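Local coordinates for interpain A (PDB 3BB7), which probably cleaves peptide bonds as a cysteine protease of the C10 family, present here as the zymogen form with part of its probable inhibitory propeptide attached, at residues Tyr13-Phe16 against Gly22-Val25; Asp239-Glu244 against Gly278-Asn283; Glu194-Gly199 against Gly205-Asp210. The protein carries 1 engineered substitution. All blocks are in the same frame, centred on the assembly; numbering follows the deposited sequence. Where two conformers were deposited one is given.

Interaction 1 (Tyr13-Phe16 against Gly22-Val25); sequences YTVF and GFAV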
# COMPACT_ATOMS: atom_id res chain seq x y z
N TYR A 13 8.35 -5.46 -20.02
CA TYR A 13 7.36 -6.40 -19.47
C TYR A 13 6.13 -6.49 -20.34
O TYR A 13 5.84 -5.58 -21.12
CB TYR A 13 6.94 -6.03 -18.03
CG TYR A 13 6.22 -4.70 -17.92
CD1 TYR A 13 4.86 -4.58 -18.26
CD2 TYR A 13 6.90 -3.55 -17.49
CE1 TYR A 13 4.21 -3.35 -18.19
CE2 TYR A 13 6.24 -2.32 -17.41
CZ TYR A 13 4.90 -2.22 -17.76
OH TYR A 13 4.27 -1.00 -17.69
N THR A 14 5.40 -7.59 -20.17
CA THR A 14 4.18 -7.86 -20.92
C THR A 14 3.16 -8.32 -19.89
O THR A 14 3.49 -9.12 -18.99
CB THR A 14 4.41 -8.97 -21.97
OG1 THR A 14 5.47 -8.57 -22.86
CG2 THR A 14 3.16 -9.21 -22.82
N VAL A 15 1.94 -7.79 -19.98
CA VAL A 15 0.84 -8.25 -19.14
C VAL A 15 0.10 -9.29 -19.98
O VAL A 15 -0.34 -9.02 -21.11
CB VAL A 15 -0.09 -7.07 -18.74
CG1 VAL A 15 -1.33 -7.58 -18.06
CG2 VAL A 15 0.68 -6.09 -17.84
N PHE A 16 -0.01 -10.50 -19.44
CA PHE A 16 -0.72 -11.55 -20.15
C PHE A 16 -1.94 -11.97 -19.35
O PHE A 16 -1.81 -12.27 -18.17
CB PHE A 16 0.15 -12.80 -20.27
CG PHE A 16 1.21 -12.75 -21.35
CD1 PHE A 16 2.53 -12.51 -21.01
CD2 PHE A 16 0.91 -13.04 -22.67
CE1 PHE A 16 3.54 -12.50 -21.99
CE2 PHE A 16 1.92 -13.03 -23.66
CZ PHE A 16 3.22 -12.76 -23.31
N GLY A 22 -7.49 -14.30 -14.28
CA GLY A 22 -6.27 -13.79 -13.70
C GLY A 22 -5.31 -13.31 -14.78
O GLY A 22 -5.61 -13.39 -15.97
N PHE A 23 -4.15 -12.84 -14.35
CA PHE A 23 -3.11 -12.41 -15.28
C PHE A 23 -1.73 -12.51 -14.65
O PHE A 23 -1.59 -12.66 -13.43
CB PHE A 23 -3.35 -10.97 -15.75
CG PHE A 23 -3.13 -9.92 -14.69
CD1 PHE A 23 -1.91 -9.26 -14.58
CD2 PHE A 23 -4.15 -9.60 -13.82
CE1 PHE A 23 -1.69 -8.29 -13.59
CE2 PHE A 23 -3.96 -8.62 -12.83
CZ PHE A 23 -2.74 -7.96 -12.71
N ALA A 24 -0.71 -12.38 -15.49
CA ALA A 24 0.66 -12.32 -15.01
C ALA A 24 1.37 -11.18 -15.67
O ALA A 24 0.97 -10.75 -16.77
CB ALA A 24 1.38 -13.63 -15.30
N VAL A 25 2.42 -10.70 -15.01
CA VAL A 25 3.32 -9.69 -15.56
C VAL A 25 4.64 -10.44 -15.75
O VAL A 25 5.17 -11.05 -14.81
CB VAL A 25 3.48 -8.49 -14.64
CG1 VAL A 25 4.37 -7.44 -15.32
CG2 VAL A 25 2.08 -7.92 -14.27
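F23 meets both V15 and F16. It follows G22, whose backbone N is hydrogen-bonded to N42 OD1. The F23 CB lies tight against the carbonyl O of F16, at 3.1 Å. With chi1 at 70°, CG of F23 sits between its own backbone N and carbonyl carbon. This brings ring atom CD1 to 3.9 Å from V15 CG1, the two side chains crossing at a slant. F43 meets the same ring edge-to-face.

A24 comes next and pairs with F16. A24 N donates to F16 O at 2.9 Å, and F16 N donates to A24 O at 2.9 Å with an angle of 169° at the hydrogen. A24 O also receives a CA-H contact from V15. A24 and F16 send their CB atoms to the same face, but the F16 ring then turns away from A24. T14 CG2 lies over one face of the F16 ring, offset toward its rim.

V25 ends the segment on the opposite face, with V15. Its CG2 is 4.2 Å from V15 CG2 and lies in the ring plane of F23, at the edge. Its CG1 is 4.0 Å from Y13 CB, and the two side chains run side by side. V15 and V25 form a non-hydrogen-bonded pair. The whole is a beta hairpin in the Spi inhibitor region, probably the propeptide, on a sheet that continues into the peptidase part.

Interaction 2 (Asp239-Glu244 against Gly278-Asn283); sequences DIVFSE and GLVSVN
F242 and G278 meet where the helix comes nearest to the turn before strand 280-283. F242 has the largest area buried by the contact, 35 Å². Its CB leaves the helix alongside the other segment, and the ring then extends toward it. CG is anti to the carbonyl carbon (chi1 -56°), which sends the ring along this course. Ring atom CZ ends 4.2 Å from G278 CA. The approach is oblique to the ring. The Y274 ring meets F242 with the planes about 60° apart, and P77 touches it as well.

G278 presents only backbone to the phenyl group. Its phi is positive, and it lies in the turn that joins strands 267-274 and 280-283.

V280, two residues on, points toward the helix and makes the second touch. Its CG1 is 4.0 Å from V241 CG1, methyl against methyl. The two valines cross at about a right angle. V241 also rests on M313, and V280 on I271, so the pair belongs to a wider apolar layer.

No hydrogen bond links the two segments, and the buried area is small, 109 Å² in all. The arrangement is that of a helix, 234-246, packed through apolar side chains on one face of an antiparallel sheet, here in the peptidase part of the chain.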
# COMPACT_ATOMS: atom_id res chain seq x y z
N ASP A 239 14.48 -9.89 4.68
CA ASP A 239 14.35 -10.59 5.97
C ASP A 239 13.39 -9.87 6.95
O ASP A 239 12.67 -10.53 7.71
CB ASP A 239 15.73 -10.82 6.59
CG ASP A 239 16.44 -12.03 5.97
OD1 ASP A 239 17.64 -12.23 6.27
OD2 ASP A 239 15.82 -12.80 5.16
N ILE A 240 13.37 -8.54 6.91
CA ILE A 240 12.40 -7.80 7.71
C ILE A 240 10.99 -8.15 7.24
O ILE A 240 10.10 -8.43 8.06
CB ILE A 240 12.63 -6.27 7.64
CG1 ILE A 240 13.96 -5.93 8.31
CG2 ILE A 240 11.48 -5.53 8.30
CD1 ILE A 240 14.41 -4.51 8.07
N VAL A 241 10.76 -8.10 5.93
CA VAL A 241 9.44 -8.46 5.39
C VAL A 241 9.03 -9.88 5.82
O VAL A 241 7.91 -10.07 6.37
CB VAL A 241 9.40 -8.32 3.87
CG1 VAL A 241 8.04 -8.82 3.32
CG2 VAL A 241 9.63 -6.83 3.47
N PHE A 242 9.90 -10.86 5.61
CA PHE A 242 9.52 -12.24 5.98
C PHE A 242 9.28 -12.42 7.47
O PHE A 242 8.35 -13.11 7.88
CB PHE A 242 10.55 -13.26 5.51
CG PHE A 242 10.82 -13.23 4.02
CD1 PHE A 242 9.79 -13.05 3.09
CD2 PHE A 242 12.13 -13.41 3.57
CE1 PHE A 242 10.07 -13.04 1.70
CE2 PHE A 242 12.43 -13.42 2.21
CZ PHE A 242 11.41 -13.24 1.27
N SER A 243 10.13 -11.80 8.29
CA SER A 243 9.99 -11.91 9.73
C SER A 243 8.67 -11.27 10.21
O SER A 243 7.95 -11.85 11.08
CB SER A 243 11.23 -11.40 10.46
OG SER A 243 11.39 -10.01 10.30
N GLU A 244 8.34 -10.10 9.67
CA GLU A 244 7.14 -9.43 10.14
C GLU A 244 5.90 -10.21 9.70
O GLU A 244 4.97 -10.39 10.46
CB GLU A 244 7.08 -8.00 9.61
CG GLU A 244 8.06 -7.09 10.28
CD GLU A 244 7.68 -6.72 11.68
OE1 GLU A 244 6.53 -6.96 12.12
OE2 GLU A 244 8.55 -6.14 12.35
N GLY A 278 9.11 -15.97 -2.74
CA GLY A 278 9.50 -14.66 -2.25
C GLY A 278 8.69 -13.50 -2.81
O GLY A 278 8.94 -12.35 -2.44
N LEU A 279 7.73 -13.76 -3.72
CA LEU A 279 6.78 -12.67 -4.09
C LEU A 279 5.93 -12.27 -2.89
O LEU A 279 5.61 -13.10 -2.03
CB LEU A 279 5.85 -13.11 -5.24
CG LEU A 279 6.49 -13.10 -6.63
CD1 LEU A 279 7.53 -14.19 -6.76
CD2 LEU A 279 5.37 -13.25 -7.66
N VAL A 280 5.58 -10.99 -2.81
CA VAL A 280 4.77 -10.52 -1.68
C VAL A 280 3.31 -10.30 -2.11
O VAL A 280 3.05 -9.87 -3.24
CB VAL A 280 5.37 -9.25 -1.06
CG1 VAL A 280 6.71 -9.58 -0.41
CG2 VAL A 280 5.53 -8.12 -2.10
N SER A 281 2.38 -10.61 -1.21
CA SER A 281 0.99 -10.29 -1.42
C SER A 281 0.79 -8.82 -1.20
O SER A 281 1.17 -8.29 -0.14
CB SER A 281 0.13 -11.10 -0.45
OG SER A 281 -1.24 -10.81 -0.62
N VAL A 282 0.19 -8.15 -2.18
CA VAL A 282 0.02 -6.70 -2.16
C VAL A 282 -1.46 -6.32 -2.28
O VAL A 282 -2.19 -6.84 -3.15
CB VAL A 282 0.76 -6.04 -3.32
CG1 VAL A 282 0.56 -4.52 -3.33
CG2 VAL A 282 2.27 -6.36 -3.29
N ASN A 283 -1.87 -5.43 -1.37
CA ASN A 283 -3.16 -4.78 -1.44
C ASN A 283 -2.90 -3.32 -1.78
O ASN A 283 -2.41 -2.58 -0.96
CB ASN A 283 -3.90 -4.93 -0.11
CG ASN A 283 -5.33 -4.42 -0.18
OD1 ASN A 283 -5.57 -3.31 -0.67
ND2 ASN A 283 -6.29 -5.24 0.28

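Interaction 3 (Glu194-Gly199 against Gly205-Asp210); sequences EMQYGG and GAYMTD
M195 lies against G205 and A206 through SD, and at A206 also through CE. Its CG is anti to the backbone N (chi1 -167°), and the chain then bends twice. The bends bring SD to 3.5 Å from G205 O and to 3.8 Å from A206 CB. On the way, CG of M195 passes over the centre of the Y197 ring. A118 and V117, on helix 116-128, touch M195 and A206 respectively.

Q196 and Y207 cross at a slant, with amide and ring planes 60° apart. The Q196 chain is extended beyond CG and carries OE1 to 3.9 Å from Y207 CE1. A water joins the two polar ends. It donates to Q196 OE1 at 3.0 Å and is hydrogen-bonded to Y207 OH at 2.8 Å. The water lies in the plane of the Y207 ring, at its edge.

E194 CB lies beside the D210 side chain, with D210 OD2 4.1 Å from it. The E194 carboxylate leads away, and its OE2 is hydrogen-bonded to H138 NE2. E194 OE2 and D210 OD2 are not in contact, which probably limits their repulsion.

Two backbone hydrogen bonds join Q196 and G205 as an antiparallel hydrogen-bonded pair. Q196 N donates to G205 O at 2.8 Å, and G205 N donates to Q196 O. E194 closes helix 176-192 in a Schellman motif, and Y207 N-caps helix 208-218. In this bridged interhelical loop, the M195 side chain is about 7 Å from that of A116, the engineered residue at the predicted nucleophile position.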
# COMPACT_ATOMS: atom_id res chain seq x y z
N GLU A 194 -0.51 13.69 8.79
CA GLU A 194 -0.27 15.05 8.25
C GLU A 194 -0.54 15.13 6.75
O GLU A 194 0.21 15.76 5.98
CB GLU A 194 1.14 15.53 8.57
CG GLU A 194 1.32 17.04 8.61
CD GLU A 194 0.53 17.73 9.71
OE1 GLU A 194 0.35 18.97 9.60
OE2 GLU A 194 0.09 17.04 10.66
N MET A 195 -1.63 14.50 6.32
CA MET A 195 -1.99 14.44 4.91
C MET A 195 -2.07 15.83 4.27
O MET A 195 -2.61 16.77 4.88
CB MET A 195 -3.35 13.74 4.76
CG MET A 195 -3.74 13.30 3.33
SD MET A 195 -2.60 12.10 2.58
CE MET A 195 -2.95 10.64 3.57
N GLN A 196 -1.60 15.91 3.03
CA GLN A 196 -1.74 17.11 2.18
C GLN A 196 -2.83 16.71 1.20
O GLN A 196 -2.58 16.03 0.20
CB GLN A 196 -0.43 17.40 1.46
CG GLN A 196 0.66 17.83 2.47
CD GLN A 196 1.95 18.23 1.83
OE1 GLN A 196 3.03 17.89 2.32
NE2 GLN A 196 1.86 18.98 0.72
N TYR A 197 -4.05 17.14 1.48
CA TYR A 197 -5.21 16.63 0.76
C TYR A 197 -5.33 17.26 -0.62
O TYR A 197 -4.98 18.44 -0.84
CB TYR A 197 -6.47 16.89 1.55
CG TYR A 197 -6.69 15.87 2.64
CD1 TYR A 197 -6.48 16.20 3.98
CD2 TYR A 197 -7.13 14.58 2.35
CE1 TYR A 197 -6.66 15.25 5.02
CE2 TYR A 197 -7.34 13.63 3.37
CZ TYR A 197 -7.13 13.98 4.71
OH TYR A 197 -7.31 13.04 5.68
N GLY A 198 -5.89 16.49 -1.55
CA GLY A 198 -6.16 17.02 -2.89
C GLY A 198 -7.36 16.33 -3.49
O GLY A 198 -7.80 15.30 -2.97
N GLY A 199 -7.91 16.90 -4.56
CA GLY A 199 -9.02 16.26 -5.27
C GLY A 199 -8.59 15.08 -6.13
O GLY A 199 -7.42 14.73 -6.18
N GLY A 205 -1.31 13.47 -0.44
CA GLY A 205 0.05 12.92 -0.19
C GLY A 205 0.49 13.04 1.26
O GLY A 205 0.21 14.02 1.91
N ALA A 206 1.21 12.03 1.73
CA ALA A 206 1.77 12.03 3.08
C ALA A 206 3.12 11.34 3.10
O ALA A 206 3.38 10.44 2.28
CB ALA A 206 0.82 11.33 4.06
N TYR A 207 3.95 11.74 4.08
CA TYR A 207 5.26 11.12 4.29
C TYR A 207 5.17 10.01 5.31
O TYR A 207 4.48 10.14 6.32
CB TYR A 207 6.27 12.16 4.77
CG TYR A 207 6.47 13.28 3.78
CD1 TYR A 207 5.93 14.54 4.01
CD2 TYR A 207 7.18 13.06 2.60
CE1 TYR A 207 6.12 15.59 3.05
CE2 TYR A 207 7.36 14.07 1.65
CZ TYR A 207 6.83 15.33 1.90
OH TYR A 207 7.01 16.34 0.96
N MET A 208 5.89 8.93 5.07
CA MET A 208 5.84 7.78 5.99
C MET A 208 6.36 8.11 7.37
O MET A 208 5.90 7.55 8.35
CB MET A 208 6.57 6.57 5.41
CG MET A 208 5.83 5.97 4.27
SD MET A 208 4.24 5.27 4.80
CE MET A 208 3.67 4.69 3.21
N THR A 209 7.28 9.07 7.46
CA THR A 209 7.76 9.46 8.77
C THR A 209 6.62 10.05 9.63
O THR A 209 6.56 9.82 10.86
CB THR A 209 8.93 10.46 8.65
OG1 THR A 209 9.47 10.72 9.95
CG2 THR A 209 8.50 11.79 8.01
N ASP A 210 5.72 10.77 8.97
CA ASP A 210 4.57 11.38 9.64
C ASP A 210 3.52 10.32 9.95
O ASP A 210 2.90 10.35 11.02
CB ASP A 210 4.01 12.50 8.79
CG ASP A 210 4.94 13.68 8.68
OD1 ASP A 210 5.66 14.02 9.64
OD2 ASP A 210 4.92 14.29 7.58
O HOH W 1 5.69 18.75 1.34

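Along the chain the order is interaction 1, interaction 3, interaction 2, with none nested in another. Interaction 1 probably lies in the propeptide; the other two lie in the peptidase part. Interactions 1 and 2 have centres about 21 Å apart and share the large antiparallel sheet, in which strands 35-39 and 292-294 are neighbours. The zymogen thus appears to join its two parts by a continuous sheet. Interaction 3 has no strand in that sheet, though its helix 208-218 rests on it. Its centre is about 31 Å from that of interaction 1 and about 24 Å from that of interaction 2, across the middle of the chain from both.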